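Local coordinates for protein polyketide synthase (Synechococcus sp., PDB 4GOX) that probably transfers a sulfo group from the cofactor PAPS to a polyketide chain during olefin biosynthesis, working as the sulfotransferase domain of an olefin synthase, at residues A[28-33]-A[149-154]; A[215-220]-A[268-273]; A[52-57]-A[80-85]. All coordinates share one frame; numbering follows the deposited sequence.

Contact 1: A[28-33]-A[149-154]; sequences FILSSP and AKYIHL
L30 O is gripped twice by the neighbouring strand: L154 N donates a hydrogen bond to it at 2.9 Å, and the CA-H of H153 leans in as a weaker second contact, CA to O 3.4 Å. The same pairing occurs from the other strand at I152 O, which accepts from L30 N at 2.8 Å while the CA-H of I29 comes up beside it. I152 N to F28 O and F28 N to K150 O complete a run of four backbone bonds between strands 26-30 and 149-155, which run parallel.

On one face of the sheet F28, L30 and Y151 line up. The F28 and Y151 side chains lie side by side and point the same way; their ring planes are 20° apart, but the rings are slid so far that they barely overlap, and the touch is F28 CD2 on Y151 CE1 at 3.6 Å. With CG anti to the carbonyl carbon (chi1 -66°) the F28 ring hangs beside Y151, and A149 CB meets it at the edge, 4.1 Å from F28 CE2. An alanine here in place of F28 would take away the ring beside Y151 and is likely to leave a gap next to A149 CB. Y151 OH is held by S142 and E143. I29 and I152 pack on the other face, CG1 to CD1, towards helices 37-45 and 220-231.

A central parallel strand running straight into a phosphate-binding loop, where S37 meets the bound nucleotide, is the P-loop-type α/β fold of sulfotransferases.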
loop_
_atom_site.group_PDB
_atom_site.type_symbol
_atom_site.label_atom_id
_atom_site.label_comp_id
_atom_site.label_asym_id
_atom_site.label_seq_id
_atom_site.Cartn_x
_atom_site.Cartn_y
_atom_site.Cartn_z
ATOM N N PHE A 28 -0.479 -0.884 -7.368
ATOM C CA PHE A 28 -0.069 -0.426 -6.057
ATOM C C PHE A 28 -1.291 -0.057 -5.242
ATOM O O PHE A 28 -2.236 0.517 -5.792
ATOM C CB PHE A 28 0.809 0.844 -6.175
ATOM C CG PHE A 28 2.137 0.631 -6.850
ATOM C CD1 PHE A 28 3.278 0.375 -6.101
ATOM C CD2 PHE A 28 2.254 0.722 -8.233
ATOM C CE1 PHE A 28 4.507 0.163 -6.724
ATOM C CE2 PHE A 28 3.476 0.506 -8.855
ATOM C CZ PHE A 28 4.600 0.225 -8.097
ATOM N N ILE A 29 -1.211 -0.267 -3.922
ATOM C CA ILE A 29 -2.209 0.223 -2.972
ATOM C C ILE A 29 -1.452 1.304 -2.256
ATOM O O ILE A 29 -0.456 1.032 -1.572
ATOM C CB ILE A 29 -2.797 -0.806 -1.957
ATOM C CG1 ILE A 29 -3.534 -1.953 -2.661
ATOM C CG2 ILE A 29 -3.737 -0.067 -0.961
ATOM C CD1 ILE A 29 -3.814 -3.133 -1.744
ATOM N N LEU A 30 -1.890 2.552 -2.479
ATOM C CA LEU A 30 -1.276 3.709 -1.900
ATOM C C LEU A 30 -2.227 4.379 -0.949
ATOM O O LEU A 30 -3.403 4.589 -1.255
ATOM C CB LEU A 30 -0.835 4.700 -3.000
ATOM C CG LEU A 30 0.114 4.171 -4.094
ATOM C CD1 LEU A 30 0.260 5.204 -5.175
ATOM C CD2 LEU A 30 1.491 3.821 -3.524
ATOM N N SER A 31 -1.706 4.755 0.209
ATOM C CA SER A 31 -2.491 5.483 1.198
ATOM C C SER A 31 -1.573 6.112 2.210
ATOM O O SER A 31 -0.366 5.854 2.246
ATOM C CB SER A 31 -3.440 4.537 1.937
ATOM O OG SER A 31 -2.757 3.657 2.813
ATOM N N SER A 32 -2.185 6.894 3.078
ATOM C CA SER A 32 -1.583 7.417 4.279
ATOM C C SER A 32 -1.550 6.177 5.235
ATOM O O SER A 32 -2.374 5.256 5.063
ATOM C CB SER A 32 -2.519 8.486 4.849
ATOM O OG SER A 32 -2.470 8.614 6.258
ATOM N N PRO A 33 -0.692 6.122 6.277
ATOM C CA PRO A 33 -0.800 4.986 7.219
ATOM C C PRO A 33 -2.144 5.025 7.969
ATOM O O PRO A 33 -2.819 6.057 7.972
ATOM C CB PRO A 33 0.374 5.186 8.201
ATOM C CG PRO A 33 0.910 6.511 7.951
ATOM C CD PRO A 33 0.392 7.052 6.648
ATOM N N ALA A 149 1.494 0.723 -14.852
ATOM C CA ALA A 149 1.193 0.664 -13.411
ATOM C C ALA A 149 -0.214 1.192 -13.133
ATOM O O ALA A 149 -0.628 2.193 -13.715
ATOM C CB ALA A 149 2.207 1.469 -12.614
ATOM N N LYS A 150 -0.945 0.509 -12.261
ATOM C CA LYS A 150 -2.278 0.942 -11.812
ATOM C C LYS A 150 -2.181 1.331 -10.356
ATOM O O LYS A 150 -1.491 0.664 -9.586
ATOM C CB LYS A 150 -3.345 -0.141 -12.001
ATOM C CG LYS A 150 -3.790 -0.294 -13.446
ATOM C CD LYS A 150 -4.975 -1.257 -13.520
ATOM C CE LYS A 150 -5.453 -1.490 -14.933
ATOM N NZ LYS A 150 -4.639 -2.529 -15.609
ATOM N N TYR A 151 -2.864 2.399 -9.976
ATOM C CA TYR A 151 -2.812 2.882 -8.604
ATOM C C TYR A 151 -4.171 2.867 -7.919
ATOM O O TYR A 151 -5.097 3.549 -8.364
ATOM C CB TYR A 151 -2.213 4.306 -8.556
ATOM C CG TYR A 151 -0.907 4.416 -9.306
ATOM C CD1 TYR A 151 0.276 3.913 -8.764
ATOM C CD2 TYR A 151 -0.864 4.945 -10.590
ATOM C CE1 TYR A 151 1.473 3.978 -9.466
ATOM C CE2 TYR A 151 0.334 5.025 -11.296
ATOM C CZ TYR A 151 1.493 4.523 -10.739
ATOM O OH TYR A 151 2.662 4.627 -11.437
ATOM N N ILE A 152 -4.263 2.136 -6.799
ATOM C CA ILE A 152 -5.448 2.124 -5.938
ATOM C C ILE A 152 -5.134 3.117 -4.802
ATOM O O ILE A 152 -4.226 2.878 -4.010
ATOM C CB ILE A 152 -5.742 0.708 -5.389
ATOM C CG1 ILE A 152 -6.081 -0.270 -6.536
ATOM C CG2 ILE A 152 -6.895 0.769 -4.350
ATOM C CD1 ILE A 152 -6.005 -1.740 -6.118
ATOM N N HIS A 153 -5.824 4.260 -4.784
ATOM C CA HIS A 153 -5.641 5.274 -3.760
ATOM C C HIS A 153 -6.698 5.027 -2.677
ATOM O O HIS A 153 -7.866 5.370 -2.856
ATOM C CB HIS A 153 -5.795 6.681 -4.373
ATOM C CG HIS A 153 -5.649 7.834 -3.410
ATOM N ND1 HIS A 153 -5.858 9.143 -3.823
ATOM C CD2 HIS A 153 -5.233 7.847 -2.120
ATOM C CE1 HIS A 153 -5.622 9.891 -2.758
ATOM N NE2 HIS A 153 -5.253 9.149 -1.709
ATOM N N LEU A 154 -6.287 4.424 -1.567
ATOM C CA LEU A 154 -7.199 4.128 -0.465
ATOM C C LEU A 154 -7.206 5.315 0.477
ATOM O O LEU A 154 -6.145 5.782 0.887
ATOM C CB LEU A 154 -6.801 2.801 0.229
ATOM C CG LEU A 154 -7.531 2.421 1.514
ATOM C CD1 LEU A 154 -9.019 2.193 1.278
ATOM C CD2 LEU A 154 -6.918 1.196 2.094
HETATM O O HOH W 1 -4.929 7.670 2.088
#

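Contact 2: A[215-220]-A[268-273]; sequences DLVRDP and KTIDPA. With A3P (adenosine-3'-5'-diphosphate), chain B.
V217 and P220 meet I270 and P272 in an apolar contact with no direct hydrogen bond, where the end of helix 213-218 and the start of helix 220-231 pack against the loop 268-273 beside the adenine of adenosine-3'-5'-diphosphate. I270 takes the middle. Its CG2 rests against V217 CA at 3.9 Å, and its CD1 reaches P220 CG at 4.0 Å, the two side chains crossing at a slant. M43 of helix 37-45 and P242 also touch I270.

V217 divides its two methyls. Chi1 of -54° sets V217 CG1 beside the backbone N and anti to the carbonyl carbon, and there it meets A3P C2, on the adenine, at 3.7 Å; CG2 turns to D271 O and P272 CA instead. P272 completes the contact through its CB, which lies 3.7 Å from V217 O.

The loop reads the base with its main chain. T269 O accepts from the amino nitrogen A3P N6 at 2.9 Å. D271 N donates to the ring nitrogen A3P N1, also at 2.9 Å. D271 CB and V217 CG1 approach the C2 corner from opposite sides of the base plane. The D271 carboxylate turns back on its own chain: OD1 takes A273 N at 3.1 Å in an Asx turn, met from above the carboxylate plane, which steadies the bend after the base-binding residues.

The apolar packing of V217 and P220 on I270 is consistent with keeping that backbone edge in position. An acceptor for N6 and a donor for N1 match adenine and would probably disfavour a 6-oxo purine.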
loop_
_atom_site.group_PDB
_atom_site.type_symbol
_atom_site.label_atom_id
_atom_site.label_comp_id
_atom_site.label_asym_id
_atom_site.label_seq_id
_atom_site.Cartn_x
_atom_site.Cartn_y
_atom_site.Cartn_z
ATOM N N ASP A 215 -16.497 3.303 2.750
ATOM C CA ASP A 215 -17.346 2.532 1.826
ATOM C C ASP A 215 -16.890 1.046 1.807
ATOM O O ASP A 215 -17.714 0.156 1.746
ATOM C CB ASP A 215 -17.277 3.111 0.400
ATOM C CG ASP A 215 -17.846 4.513 0.207
ATOM O OD1 ASP A 215 -17.583 5.121 -0.869
ATOM O OD2 ASP A 215 -18.548 5.009 1.127
ATOM N N LEU A 216 -15.569 0.794 1.824
ATOM C CA LEU A 216 -15.033 -0.555 1.809
ATOM C C LEU A 216 -15.548 -1.372 2.996
ATOM O O LEU A 216 -15.941 -2.508 2.814
ATOM C CB LEU A 216 -13.489 -0.495 1.795
ATOM C CG LEU A 216 -12.682 -1.805 1.902
ATOM C CD1 LEU A 216 -12.938 -2.734 0.705
ATOM C CD2 LEU A 216 -11.186 -1.490 2.057
ATOM N N VAL A 217 -15.538 -0.813 4.199
ATOM C CA VAL A 217 -15.959 -1.587 5.356
ATOM C C VAL A 217 -17.467 -1.730 5.501
ATOM O O VAL A 217 -17.929 -2.707 6.092
ATOM C CB VAL A 217 -15.217 -1.247 6.669
ATOM C CG1 VAL A 217 -13.707 -1.343 6.484
ATOM C CG2 VAL A 217 -15.619 0.114 7.208
ATOM N N ARG A 218 -18.235 -0.792 4.923
ATOM C CA ARG A 218 -19.701 -0.859 4.995
ATOM C C ARG A 218 -20.256 -1.784 3.918
ATOM O O ARG A 218 -21.198 -2.504 4.181
ATOM C CB ARG A 218 -20.331 0.529 4.889
ATOM C CG ARG A 218 -20.143 1.409 6.119
ATOM C CD ARG A 218 -21.067 2.616 6.062
ATOM N NE ARG A 218 -21.029 3.255 4.745
ATOM C CZ ARG A 218 -20.429 4.410 4.482
ATOM N NH1 ARG A 218 -20.422 4.894 3.247
ATOM N NH2 ARG A 218 -19.842 5.099 5.456
ATOM N N ASP A 219 -19.682 -1.767 2.706
ATOM C CA ASP A 219 -20.136 -2.664 1.641
ATOM C C ASP A 219 -18.920 -3.247 0.897
ATOM O O ASP A 219 -18.600 -2.804 -0.215
ATOM C CB ASP A 219 -21.150 -1.968 0.708
ATOM C CG ASP A 219 -21.927 -2.911 -0.208
ATOM O OD1 ASP A 219 -22.792 -2.418 -0.966
ATOM O OD2 ASP A 219 -21.640 -4.149 -0.196
ATOM N N PRO A 220 -18.197 -4.220 1.516
ATOM C CA PRO A 220 -16.974 -4.732 0.865
ATOM C C PRO A 220 -17.218 -5.384 -0.483
ATOM O O PRO A 220 -16.414 -5.197 -1.384
ATOM C CB PRO A 220 -16.358 -5.672 1.912
ATOM C CG PRO A 220 -17.510 -6.039 2.814
ATOM C CD PRO A 220 -18.399 -4.838 2.846
ATOM N N LYS A 268 -12.098 -10.176 13.911
ATOM C CA LYS A 268 -12.716 -11.423 13.465
ATOM C C LYS A 268 -13.326 -11.256 12.079
ATOM O O LYS A 268 -13.406 -12.228 11.325
ATOM C CB LYS A 268 -13.794 -11.865 14.464
ATOM C CG LYS A 268 -13.270 -12.103 15.875
ATOM C CD LYS A 268 -14.279 -12.861 16.719
ATOM C CE LYS A 268 -13.927 -12.816 18.182
ATOM N NZ LYS A 268 -14.833 -13.673 18.993
ATOM N N THR A 269 -13.775 -10.034 11.753
ATOM C CA THR A 269 -14.415 -9.751 10.473
ATOM C C THR A 269 -14.041 -8.374 9.911
ATOM O O THR A 269 -13.322 -7.609 10.569
ATOM C CB THR A 269 -15.945 -9.873 10.636
ATOM O OG1 THR A 269 -16.559 -9.729 9.347
ATOM C CG2 THR A 269 -16.520 -8.838 11.616
ATOM N N ILE A 270 -14.580 -8.056 8.705
ATOM C CA ILE A 270 -14.500 -6.741 8.075
ATOM C C ILE A 270 -15.462 -5.960 8.969
ATOM O O ILE A 270 -16.687 -6.165 8.902
ATOM C CB ILE A 270 -14.955 -6.772 6.586
ATOM C CG1 ILE A 270 -14.075 -7.740 5.746
ATOM C CG2 ILE A 270 -14.977 -5.340 5.989
ATOM C CD1 ILE A 270 -14.747 -8.306 4.522
ATOM N N ASP A 271 -14.890 -5.224 9.933
ATOM C CA ASP A 271 -15.643 -4.521 10.960
ATOM C C ASP A 271 -16.188 -3.156 10.498
ATOM O O ASP A 271 -15.424 -2.203 10.431
ATOM C CB ASP A 271 -14.798 -4.404 12.243
ATOM C CG ASP A 271 -15.565 -4.027 13.499
ATOM O OD1 ASP A 271 -16.768 -3.690 13.387
ATOM O OD2 ASP A 271 -14.962 -4.070 14.597
ATOM N N PRO A 272 -17.518 -3.024 10.263
ATOM C CA PRO A 272 -18.063 -1.715 9.857
ATOM C C PRO A 272 -18.056 -0.648 10.949
ATOM O O PRO A 272 -18.221 0.526 10.631
ATOM C CB PRO A 272 -19.483 -2.047 9.399
ATOM C CG PRO A 272 -19.850 -3.267 10.171
ATOM C CD PRO A 272 -18.583 -4.048 10.354
ATOM N N ALA A 273 -17.886 -1.045 12.225
ATOM C CA ALA A 273 -17.843 -0.106 13.353
ATOM C C ALA A 273 -16.562 0.752 13.336
ATOM O O ALA A 273 -16.598 1.902 13.770
ATOM C CB ALA A 273 -17.963 -0.858 14.669
HETATM P P1 A3P B . -6.734 0.838 14.285
HETATM O O1P A3P B . -5.814 1.857 14.911
HETATM O O2P A3P B . -6.339 -0.577 14.653
HETATM O O3P A3P B . -8.200 1.166 14.351
HETATM P P2 A3P B . -3.259 0.335 7.928
HETATM O O4P A3P B . -3.273 1.152 6.667
HETATM O O5P A3P B . -2.246 0.716 8.964
HETATM O O6P A3P B . -3.351 -1.148 7.655
HETATM O "O5'" A3P B . -4.654 0.647 8.656
HETATM C "C5'" A3P B . -4.881 0.247 10.017
HETATM C "C4'" A3P B . -6.365 0.389 10.335
HETATM O "O4'" A3P B . -7.173 -0.427 9.496
HETATM C "C3'" A3P B . -6.757 -0.045 11.734
HETATM O "O3'" A3P B . -6.445 0.960 12.693
HETATM C "C2'" A3P B . -8.238 -0.324 11.602
HETATM O "O2'" A3P B . -9.037 0.827 11.889
HETATM C "C1'" A3P B . -8.421 -0.700 10.140
HETATM N N9 A3P B . -8.714 -2.151 10.103
HETATM C C8 A3P B . -7.810 -3.145 10.339
HETATM N N7 A3P B . -8.402 -4.359 10.276
HETATM C C5 A3P B . -9.702 -4.142 10.005
HETATM C C6 A3P B . -10.894 -4.997 9.845
HETATM N N6 A3P B . -10.751 -6.333 9.926
HETATM N N1 A3P B . -12.083 -4.402 9.572
HETATM C C2 A3P B . -12.207 -3.055 9.458
HETATM N N3 A3P B . -11.167 -2.208 9.633
HETATM C C4 A3P B . -9.914 -2.686 9.896
#

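Contact 3: A[52-57]-A[80-85]; sequences SPPELH and LQRALM
L80 meets L56 on the first turn of helix 79-88, the CD2 methyl of L56 resting 3.8 Å from L80 CA. The same methyl of L56, CD2, finds L80 CD1 at 4.1 Å, so the leucine of the loop lies along the helix surface and also touches the end of the helical leucine. L80 CG stands opposite its backbone N (chi1 174°), which carries the branch off towards M64 and R67 of helix 64-71 and I112 and L116 of helix 109-119. L116 touches L56 as well, placing both leucines in one shared hydrophobic cluster.

Two residues on, R82 offers only the base of its chain. Its CB and CG lie over P54 CG, the CG atoms of R82 and P54 being 3.9 Å apart, and the two side chains slant across each other. Beyond CG the chain bends at chi2 (69°) and leads away from the loop to D250, with which NE forms a salt bridge, although the arginine is poorly ordered.

A83 follows, with its single methyl directed at the loop. A83 CB fits between two loop residues, touching L56 CD2 at 3.9 Å and P53 CB at 4.0 Å. The backbones come nearest at the start of the helix, where the CA atoms of L56 and L80 are 4.6 Å apart.

Between the two segments nothing polar is exchanged. E55 sends its side chain away from the helix to a salt bridge with K128, and L56 O is bonded to R67. P53 and P54, whose nitrogens carry no hydrogen to donate, suit a purely apolar seam, so the fit here rests on the shapes of methyls and proline rings, while the charges of E55 and R82 are answered outside it.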
loop_
_atom_site.group_PDB
_atom_site.type_symbol
_atom_site.label_atom_id
_atom_site.label_comp_id
_atom_site.label_asym_id
_atom_site.label_seq_id
_atom_site.Cartn_x
_atom_site.Cartn_y
_atom_site.Cartn_z
ATOM N N SER A 52 -0.742 -10.444 -3.576
ATOM C CA SER A 52 -0.763 -9.316 -2.650
ATOM C C SER A 52 0.036 -9.617 -1.375
ATOM O O SER A 52 -0.551 -9.909 -0.325
ATOM C CB SER A 52 -2.210 -8.963 -2.333
ATOM O OG SER A 52 -2.323 -7.665 -1.777
ATOM N N PRO A 53 1.380 -9.548 -1.424
ATOM C CA PRO A 53 2.160 -9.904 -0.231
ATOM C C PRO A 53 2.244 -8.799 0.813
ATOM O O PRO A 53 1.840 -7.678 0.515
ATOM C CB PRO A 53 3.556 -10.192 -0.825
ATOM C CG PRO A 53 3.645 -9.276 -1.996
ATOM C CD PRO A 53 2.264 -9.222 -2.573
ATOM N N PRO A 54 2.859 -9.050 2.003
ATOM C CA PRO A 54 3.112 -7.938 2.941
ATOM C C PRO A 54 4.145 -6.969 2.326
ATOM O O PRO A 54 4.839 -7.342 1.381
ATOM C CB PRO A 54 3.679 -8.633 4.180
ATOM C CG PRO A 54 4.163 -9.946 3.722
ATOM C CD PRO A 54 3.405 -10.331 2.512
ATOM N N GLU A 55 4.198 -5.723 2.818
ATOM C CA GLU A 55 5.045 -4.625 2.318
ATOM C C GLU A 55 6.428 -5.005 1.785
ATOM O O GLU A 55 7.322 -5.343 2.568
ATOM C CB GLU A 55 5.179 -3.515 3.369
ATOM C CG GLU A 55 3.989 -2.575 3.370
ATOM C CD GLU A 55 3.655 -1.945 4.702
ATOM O OE1 GLU A 55 2.474 -2.027 5.105
ATOM O OE2 GLU A 55 4.538 -1.281 5.291
ATOM N N LEU A 56 6.580 -4.953 0.442
ATOM C CA LEU A 56 7.850 -5.177 -0.264
ATOM C C LEU A 56 8.847 -4.049 -0.000
ATOM O O LEU A 56 10.051 -4.302 0.113
ATOM C CB LEU A 56 7.583 -5.321 -1.778
ATOM C CG LEU A 56 6.675 -6.505 -2.182
ATOM C CD1 LEU A 56 6.193 -6.352 -3.614
ATOM C CD2 LEU A 56 7.424 -7.860 -2.042
ATOM N N HIS A 57 8.347 -2.782 0.099
ATOM C CA HIS A 57 9.171 -1.587 0.337
ATOM C C HIS A 57 10.354 -1.489 -0.638
ATOM O O HIS A 57 11.510 -1.476 -0.220
ATOM C CB HIS A 57 9.598 -1.438 1.829
ATOM C CG HIS A 57 9.848 -0.000 2.208
ATOM N ND1 HIS A 57 8.859 0.973 2.060
ATOM C CD2 HIS A 57 10.987 0.605 2.627
ATOM C CE1 HIS A 57 9.415 2.112 2.444
ATOM N NE2 HIS A 57 10.695 1.941 2.790
ATOM N N LEU A 80 9.433 -8.675 1.568
ATOM C CA LEU A 80 10.093 -9.183 0.367
ATOM C C LEU A 80 10.561 -10.635 0.646
ATOM O O LEU A 80 10.360 -11.497 -0.209
ATOM C CB LEU A 80 11.287 -8.311 -0.067
ATOM C CG LEU A 80 12.126 -8.859 -1.239
ATOM C CD1 LEU A 80 11.336 -8.867 -2.551
ATOM C CD2 LEU A 80 13.442 -8.096 -1.383
ATOM N N GLN A 81 11.136 -10.896 1.847
ATOM C CA GLN A 81 11.569 -12.246 2.239
ATOM C C GLN A 81 10.343 -13.174 2.234
ATOM O O GLN A 81 10.360 -14.197 1.543
ATOM C CB GLN A 81 12.278 -12.246 3.619
ATOM C CG GLN A 81 13.728 -11.764 3.585
ATOM C CD GLN A 81 13.879 -10.245 3.695
ATOM O OE1 GLN A 81 13.066 -9.459 3.178
ATOM N NE2 GLN A 81 14.941 -9.786 4.368
ATOM N N ARG A 82 9.240 -12.736 2.905
ATOM C CA ARG A 82 7.977 -13.465 3.006
ATOM C C ARG A 82 7.426 -13.790 1.613
ATOM O O ARG A 82 7.063 -14.942 1.356
ATOM C CB ARG A 82 6.974 -12.693 3.880
ATOM C CG ARG A 82 5.740 -13.496 4.318
ATOM C CD ARG A 82 6.083 -14.599 5.313
ATOM N NE ARG A 82 5.036 -15.618 5.412
ATOM C CZ ARG A 82 4.963 -16.705 4.649
ATOM N NH1 ARG A 82 5.863 -16.919 3.696
ATOM N NH2 ARG A 82 3.986 -17.582 4.828
ATOM N N ALA A 83 7.446 -12.802 0.694
ATOM C CA ALA A 83 7.016 -12.988 -0.701
ATOM C C ALA A 83 7.791 -14.130 -1.390
ATOM O O ALA A 83 7.175 -15.007 -1.999
ATOM C CB ALA A 83 7.208 -11.698 -1.492
ATOM N N LEU A 84 9.130 -14.094 -1.297
ATOM C CA LEU A 84 10.058 -15.064 -1.894
ATOM C C LEU A 84 9.847 -16.483 -1.333
ATOM O O LEU A 84 9.812 -17.453 -2.099
ATOM C CB LEU A 84 11.492 -14.618 -1.617
ATOM C CG LEU A 84 11.996 -13.361 -2.314
ATOM C CD1 LEU A 84 13.342 -12.967 -1.734
ATOM C CD2 LEU A 84 12.074 -13.572 -3.836
ATOM N N MET A 85 9.711 -16.583 0.011
ATOM C CA MET A 85 9.415 -17.807 0.726
ATOM C C MET A 85 8.144 -18.410 0.098
ATOM O O MET A 85 8.218 -19.507 -0.444
ATOM C CB MET A 85 9.159 -17.497 2.206
ATOM C CG MET A 85 10.397 -17.315 3.022
ATOM S SD MET A 85 9.993 -16.987 4.755
ATOM C CE MET A 85 8.834 -18.292 5.110
#

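Overall arrangement
From the N terminus, strand 26-30 enters the middle of the sheet and gives the first half of contact 1. The chain then passes strand 50-51 into 52-57, and contact 3 is the first to close, when helix 79-88 packs back on that loop. Strand 149-155 closes contact 1 only afterwards, so contact 3 falls wholly within its span, their centres about 17 Å apart. Contact 2 comes later, in series, joining the end of helix 213-218 to the loop 268-273. No two cross. Contact 1 holds the sheet core, contact 3 ties helix 79-88 to the loop that follows edge strand 50-51, and contact 2, its centre about 25 Å from that of contact 3, closes the adenine end of the nucleotide site.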